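Long-range contact in Sca-family protein (Rickettsia rickettsii, PDB 4LQ8), which is a rickettsial surface cell antigen, represented here by its N-terminal head domain, with a probable role in cell adhesion: residues K204-Q217 with L328-Q340. Numbering follows the deposited sequence.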
loop_
_atom_site.group_PDB
_atom_site.type_symbol
_atom_site.label_atom_id
_atom_site.label_comp_id
_atom_site.label_asym_id
_atom_site.label_seq_id
_atom_site.Cartn_x
_atom_site.Cartn_y
_atom_site.Cartn_z
ATOM N N LYS A 204 -2.980 -20.649 -11.594
ATOM C CA LYS A 204 -4.155 -19.899 -12.013
ATOM C C LYS A 204 -3.723 -18.723 -12.923
ATOM O O LYS A 204 -3.804 -17.554 -12.519
ATOM C CB LYS A 204 -4.989 -19.453 -10.789
ATOM C CG LYS A 204 -6.387 -19.026 -11.166
ATOM C CD LYS A 204 -7.263 -18.677 -9.972
ATOM C CE LYS A 204 -8.475 -17.938 -10.498
ATOM N NZ LYS A 204 -9.526 -17.800 -9.465
ATOM N N PRO A 205 -3.219 -18.994 -14.153
ATOM C CA PRO A 205 -2.800 -17.859 -15.013
ATOM C C PRO A 205 -4.010 -17.002 -15.413
ATOM O O PRO A 205 -5.156 -17.487 -15.514
ATOM C CB PRO A 205 -2.192 -18.548 -16.244
ATOM C CG PRO A 205 -2.845 -19.910 -16.286
ATOM C CD PRO A 205 -3.051 -20.292 -14.845
ATOM N N PHE A 206 -3.748 -15.717 -15.620
ATOM C CA PHE A 206 -4.751 -14.777 -16.095
ATOM C C PHE A 206 -4.049 -13.660 -16.844
ATOM O O PHE A 206 -2.856 -13.424 -16.627
ATOM C CB PHE A 206 -5.624 -14.239 -14.935
ATOM C CG PHE A 206 -4.903 -13.414 -13.904
ATOM C CD1 PHE A 206 -4.790 -12.034 -14.051
ATOM C CD2 PHE A 206 -4.323 -14.014 -12.789
ATOM C CE1 PHE A 206 -4.100 -11.277 -13.118
ATOM C CE2 PHE A 206 -3.641 -13.249 -11.844
ATOM C CZ PHE A 206 -3.570 -11.879 -11.997
ATOM N N THR A 207 -4.785 -12.975 -17.705
ATOM C CA THR A 207 -4.294 -11.834 -18.465
ATOM C C THR A 207 -5.010 -10.558 -18.016
ATOM O O THR A 207 -6.224 -10.547 -17.807
ATOM C CB THR A 207 -4.466 -12.074 -19.981
ATOM O OG1 THR A 207 -3.638 -13.169 -20.362
ATOM C CG2 THR A 207 -4.101 -10.845 -20.820
ATOM N N LEU A 208 -4.246 -9.485 -17.883
ATOM C CA LEU A 208 -4.768 -8.171 -17.568
ATOM C C LEU A 208 -4.314 -7.201 -18.662
ATOM O O LEU A 208 -3.567 -7.588 -19.568
ATOM C CB LEU A 208 -4.394 -7.711 -16.135
ATOM C CG LEU A 208 -2.947 -7.790 -15.689
ATOM C CD1 LEU A 208 -2.120 -6.655 -16.320
ATOM C CD2 LEU A 208 -2.847 -7.710 -14.165
ATOM N N ALA A 209 -4.789 -5.963 -18.615
ATOM C CA ALA A 209 -4.376 -4.994 -19.625
ATOM C C ALA A 209 -3.770 -3.781 -18.961
ATOM O O ALA A 209 -4.232 -3.366 -17.895
ATOM C CB ALA A 209 -5.558 -4.585 -20.491
ATOM N N LYS A 210 -2.720 -3.226 -19.581
ATOM C CA LYS A 210 -2.106 -1.965 -19.144
ATOM C C LYS A 210 -3.077 -0.851 -19.593
ATOM O O LYS A 210 -3.955 -1.106 -20.434
ATOM C CB LYS A 210 -0.749 -1.739 -19.823
ATOM C CG LYS A 210 0.330 -2.729 -19.445
ATOM C CD LYS A 210 1.629 -2.287 -20.075
ATOM C CE LYS A 210 2.704 -3.323 -19.938
ATOM N NZ LYS A 210 3.964 -2.889 -20.601
ATOM N N GLN A 211 -2.917 0.381 -19.058
ATOM C CA GLN A 211 -3.783 1.510 -19.424
ATOM C C GLN A 211 -3.832 1.747 -20.950
ATOM O O GLN A 211 -4.884 2.108 -21.463
ATOM C CB GLN A 211 -3.413 2.794 -18.647
ATOM C CG GLN A 211 -4.535 3.848 -18.657
ATOM C CD GLN A 211 -4.045 5.277 -18.508
ATOM O OE1 GLN A 211 -2.999 5.688 -19.043
ATOM N NE2 GLN A 211 -4.827 6.088 -17.814
ATOM N N ASP A 212 -2.728 1.457 -21.667
ATOM C CA ASP A 212 -2.617 1.592 -23.116
ATOM C C ASP A 212 -3.202 0.390 -23.915
ATOM O O ASP A 212 -3.054 0.346 -25.145
ATOM C CB ASP A 212 -1.151 1.874 -23.523
ATOM C CG ASP A 212 -0.212 0.680 -23.501
ATOM O OD1 ASP A 212 -0.581 -0.357 -22.923
ATOM O OD2 ASP A 212 0.895 0.787 -24.061
ATOM N N GLY A 213 -3.807 -0.578 -23.211
ATOM C CA GLY A 213 -4.416 -1.747 -23.836
ATOM C C GLY A 213 -3.539 -2.974 -24.000
ATOM O O GLY A 213 -4.063 -4.050 -24.290
ATOM N N THR A 214 -2.199 -2.835 -23.836
ATOM C CA THR A 214 -1.243 -3.962 -23.920
ATOM C C THR A 214 -1.643 -5.070 -22.928
ATOM O O THR A 214 -1.866 -4.778 -21.757
ATOM C CB THR A 214 0.190 -3.493 -23.619
ATOM O OG1 THR A 214 0.499 -2.354 -24.415
ATOM C CG2 THR A 214 1.236 -4.593 -23.830
ATOM N N GLN A 215 -1.731 -6.323 -23.411
ATOM C CA GLN A 215 -2.092 -7.515 -22.621
ATOM C C GLN A 215 -0.854 -8.095 -21.927
ATOM O O GLN A 215 0.190 -8.274 -22.570
ATOM C CB GLN A 215 -2.704 -8.598 -23.521
ATOM C CG GLN A 215 -3.910 -8.152 -24.342
ATOM C CD GLN A 215 -5.208 -8.375 -23.637
ATOM O OE1 GLN A 215 -5.703 -7.519 -22.907
ATOM N NE2 GLN A 215 -5.819 -9.502 -23.895
ATOM N N VAL A 216 -0.967 -8.404 -20.631
ATOM C CA VAL A 216 0.146 -8.983 -19.873
ATOM C C VAL A 216 -0.370 -10.232 -19.154
ATOM O O VAL A 216 -1.362 -10.153 -18.410
ATOM C CB VAL A 216 0.762 -7.957 -18.856
ATOM C CG1 VAL A 216 1.823 -8.600 -17.970
ATOM C CG2 VAL A 216 1.333 -6.724 -19.559
ATOM N N GLN A 217 0.314 -11.375 -19.345
ATOM C CA GLN A 217 -0.054 -12.575 -18.617
ATOM C C GLN A 217 0.652 -12.598 -17.268
ATOM O O GLN A 217 1.867 -12.394 -17.208
ATOM C CB GLN A 217 0.262 -13.859 -19.388
ATOM C CG GLN A 217 -0.321 -15.075 -18.628
ATOM C CD GLN A 217 -0.131 -16.374 -19.333
ATOM O OE1 GLN A 217 0.818 -17.098 -19.049
ATOM N NE2 GLN A 217 -1.040 -16.708 -20.238
ATOM N N LEU A 328 -8.436 4.796 -2.837
ATOM C CA LEU A 328 -7.795 5.021 -4.160
ATOM C C LEU A 328 -7.533 3.717 -4.968
ATOM O O LEU A 328 -6.418 3.481 -5.443
ATOM C CB LEU A 328 -6.497 5.869 -4.025
ATOM C CG LEU A 328 -6.581 7.217 -3.284
ATOM C CD1 LEU A 328 -5.215 7.915 -3.271
ATOM C CD2 LEU A 328 -7.636 8.139 -3.924
ATOM N N SER A 329 -8.557 2.860 -5.089
ATOM C CA SER A 329 -8.421 1.589 -5.791
ATOM C C SER A 329 -9.578 1.297 -6.732
ATOM O O SER A 329 -10.657 1.865 -6.589
ATOM C CB SER A 329 -8.190 0.435 -4.815
ATOM O OG SER A 329 -9.426 0.010 -4.271
ATOM N N GLN A 330 -9.332 0.461 -7.746
ATOM C CA GLN A 330 -10.361 0.129 -8.729
ATOM C C GLN A 330 -10.223 -1.332 -9.151
ATOM O O GLN A 330 -9.128 -1.768 -9.513
ATOM C CB GLN A 330 -10.265 1.034 -9.996
ATOM C CG GLN A 330 -10.294 2.562 -9.786
ATOM C CD GLN A 330 -8.925 3.190 -9.546
ATOM O OE1 GLN A 330 -7.983 3.031 -10.336
ATOM N NE2 GLN A 330 -8.802 3.972 -8.474
ATOM N N ALA A 331 -11.334 -2.068 -9.144
ATOM C CA ALA A 331 -11.366 -3.433 -9.652
ATOM C C ALA A 331 -11.333 -3.303 -11.182
ATOM O O ALA A 331 -11.957 -2.401 -11.746
ATOM C CB ALA A 331 -12.631 -4.136 -9.216
ATOM N N GLU A 332 -10.520 -4.131 -11.832
ATOM C CA GLU A 332 -10.370 -4.074 -13.282
ATOM C C GLU A 332 -10.703 -5.408 -13.881
ATOM O O GLU A 332 -10.728 -6.413 -13.179
ATOM C CB GLU A 332 -8.933 -3.654 -13.673
ATOM C CG GLU A 332 -8.553 -2.231 -13.299
ATOM C CD GLU A 332 -9.274 -1.094 -14.010
ATOM O OE1 GLU A 332 -10.081 -1.364 -14.927
ATOM O OE2 GLU A 332 -9.040 0.076 -13.639
ATOM N N ASP A 333 -10.967 -5.409 -15.180
ATOM C CA ASP A 333 -11.325 -6.596 -15.936
ATOM C C ASP A 333 -10.115 -7.494 -16.213
ATOM O O ASP A 333 -9.001 -7.006 -16.417
ATOM C CB ASP A 333 -11.972 -6.171 -17.254
ATOM C CG ASP A 333 -12.966 -7.159 -17.792
ATOM O OD1 ASP A 333 -13.396 -8.054 -17.018
ATOM O OD2 ASP A 333 -13.344 -7.031 -18.977
ATOM N N ILE A 334 -10.324 -8.808 -16.191
ATOM C CA ILE A 334 -9.268 -9.779 -16.489
ATOM C C ILE A 334 -9.840 -10.953 -17.269
ATOM O O ILE A 334 -11.054 -11.140 -17.289
ATOM C CB ILE A 334 -8.459 -10.257 -15.254
ATOM C CG1 ILE A 334 -9.334 -11.050 -14.248
ATOM C CG2 ILE A 334 -7.673 -9.121 -14.573
ATOM C CD1 ILE A 334 -8.441 -12.017 -13.320
ATOM N N ILE A 335 -8.953 -11.751 -17.887
ATOM C CA ILE A 335 -9.285 -12.988 -18.584
ATOM C C ILE A 335 -8.602 -14.092 -17.785
ATOM O O ILE A 335 -7.382 -14.076 -17.650
ATOM C CB ILE A 335 -8.811 -12.984 -20.047
ATOM C CG1 ILE A 335 -9.222 -11.665 -20.767
ATOM C CG2 ILE A 335 -9.325 -14.236 -20.775
ATOM C CD1 ILE A 335 -8.533 -11.394 -22.169
ATOM N N ILE A 336 -9.372 -15.004 -17.220
ATOM C CA ILE A 336 -8.807 -16.084 -16.426
ATOM C C ILE A 336 -8.613 -17.299 -17.322
ATOM O O ILE A 336 -9.572 -17.737 -17.962
ATOM C CB ILE A 336 -9.667 -16.384 -15.153
ATOM C CG1 ILE A 336 -9.756 -15.116 -14.257
ATOM C CG2 ILE A 336 -9.053 -17.550 -14.356
ATOM C CD1 ILE A 336 -11.043 -14.971 -13.497
ATOM N N GLY A 337 -7.391 -17.840 -17.341
ATOM C CA GLY A 337 -7.079 -19.013 -18.154
ATOM C C GLY A 337 -5.824 -18.821 -18.980
ATOM O O GLY A 337 -5.060 -17.903 -18.734
ATOM N N GLN A 338 -5.603 -19.631 -19.989
ATOM C CA GLN A 338 -4.368 -19.419 -20.737
ATOM C C GLN A 338 -4.498 -18.453 -21.919
ATOM O O GLN A 338 -3.484 -18.037 -22.471
ATOM C CB GLN A 338 -3.773 -20.752 -21.156
ATOM C CG GLN A 338 -2.556 -21.054 -20.293
ATOM C CD GLN A 338 -2.545 -22.450 -19.752
ATOM O OE1 GLN A 338 -3.267 -23.334 -20.220
ATOM N NE2 GLN A 338 -1.675 -22.680 -18.783
ATOM N N GLY A 339 -5.719 -18.027 -22.209
ATOM C CA GLY A 339 -6.049 -17.133 -23.319
ATOM C C GLY A 339 -5.707 -15.667 -23.198
ATOM O O GLY A 339 -5.804 -15.079 -22.115
ATOM N N GLN A 340 -5.347 -15.066 -24.362
ATOM C CA GLN A 340 -4.950 -13.661 -24.575
ATOM C C GLN A 340 -3.875 -13.171 -23.597
ATOM O O GLN A 340 -2.742 -12.900 -24.000
ATOM C CB GLN A 340 -6.166 -12.724 -24.582
ATOM C CG GLN A 340 -6.842 -12.592 -25.937
ATOM C CD GLN A 340 -7.898 -11.504 -25.958
ATOM O OE1 GLN A 340 -9.055 -11.704 -25.561
ATOM N NE2 GLN A 340 -7.532 -10.332 -26.459
HETATM O O HOH W 1 -3.557 -15.734 -19.438
HETATM O O HOH W 2 -6.948 -5.325 -16.435
#
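T207 and I335 form the antiparallel hydrogen-bonded pair that adds strand 335-336 to the edge of a six-stranded sheet, beside strand 206-209 of a hairpin. T207 N gives a bond of 2.8 Å to I335 O, and I335 N returns one of 3.0 Å to T207 O. Beyond the non-hydrogen-bonded pair F206-I336, G337 N reaches P205 O at 2.9 Å. The tight side lies on the face of F206, I334 and L208. I334 CG1 stands between its backbone N and carbonyl carbon (chi1 65°), which helps bring the I334 methyl obliquely to the F206 ring; I334 CD1 lies 3.7 Å from F206 CD1, while I334 CG2 meets L208 CB at 3.9 Å. A285 touches both F206 and I334, joining this layer to strand 282-285. On the opposite face T207 is itself buried, but the glutamines around it form a looser, wetter rim. There one water links T207 OG1, Q217 NE2 and G337 O, and the tail folds over T207 to the poorly ordered Q340. At the other end a second water bridges A209 N and D333 O, where the strands part. Backbone bonds and the F206-I334-L208 cluster thus hold the edge strand, while two waters bridge polar groups where the strands do not bond directly.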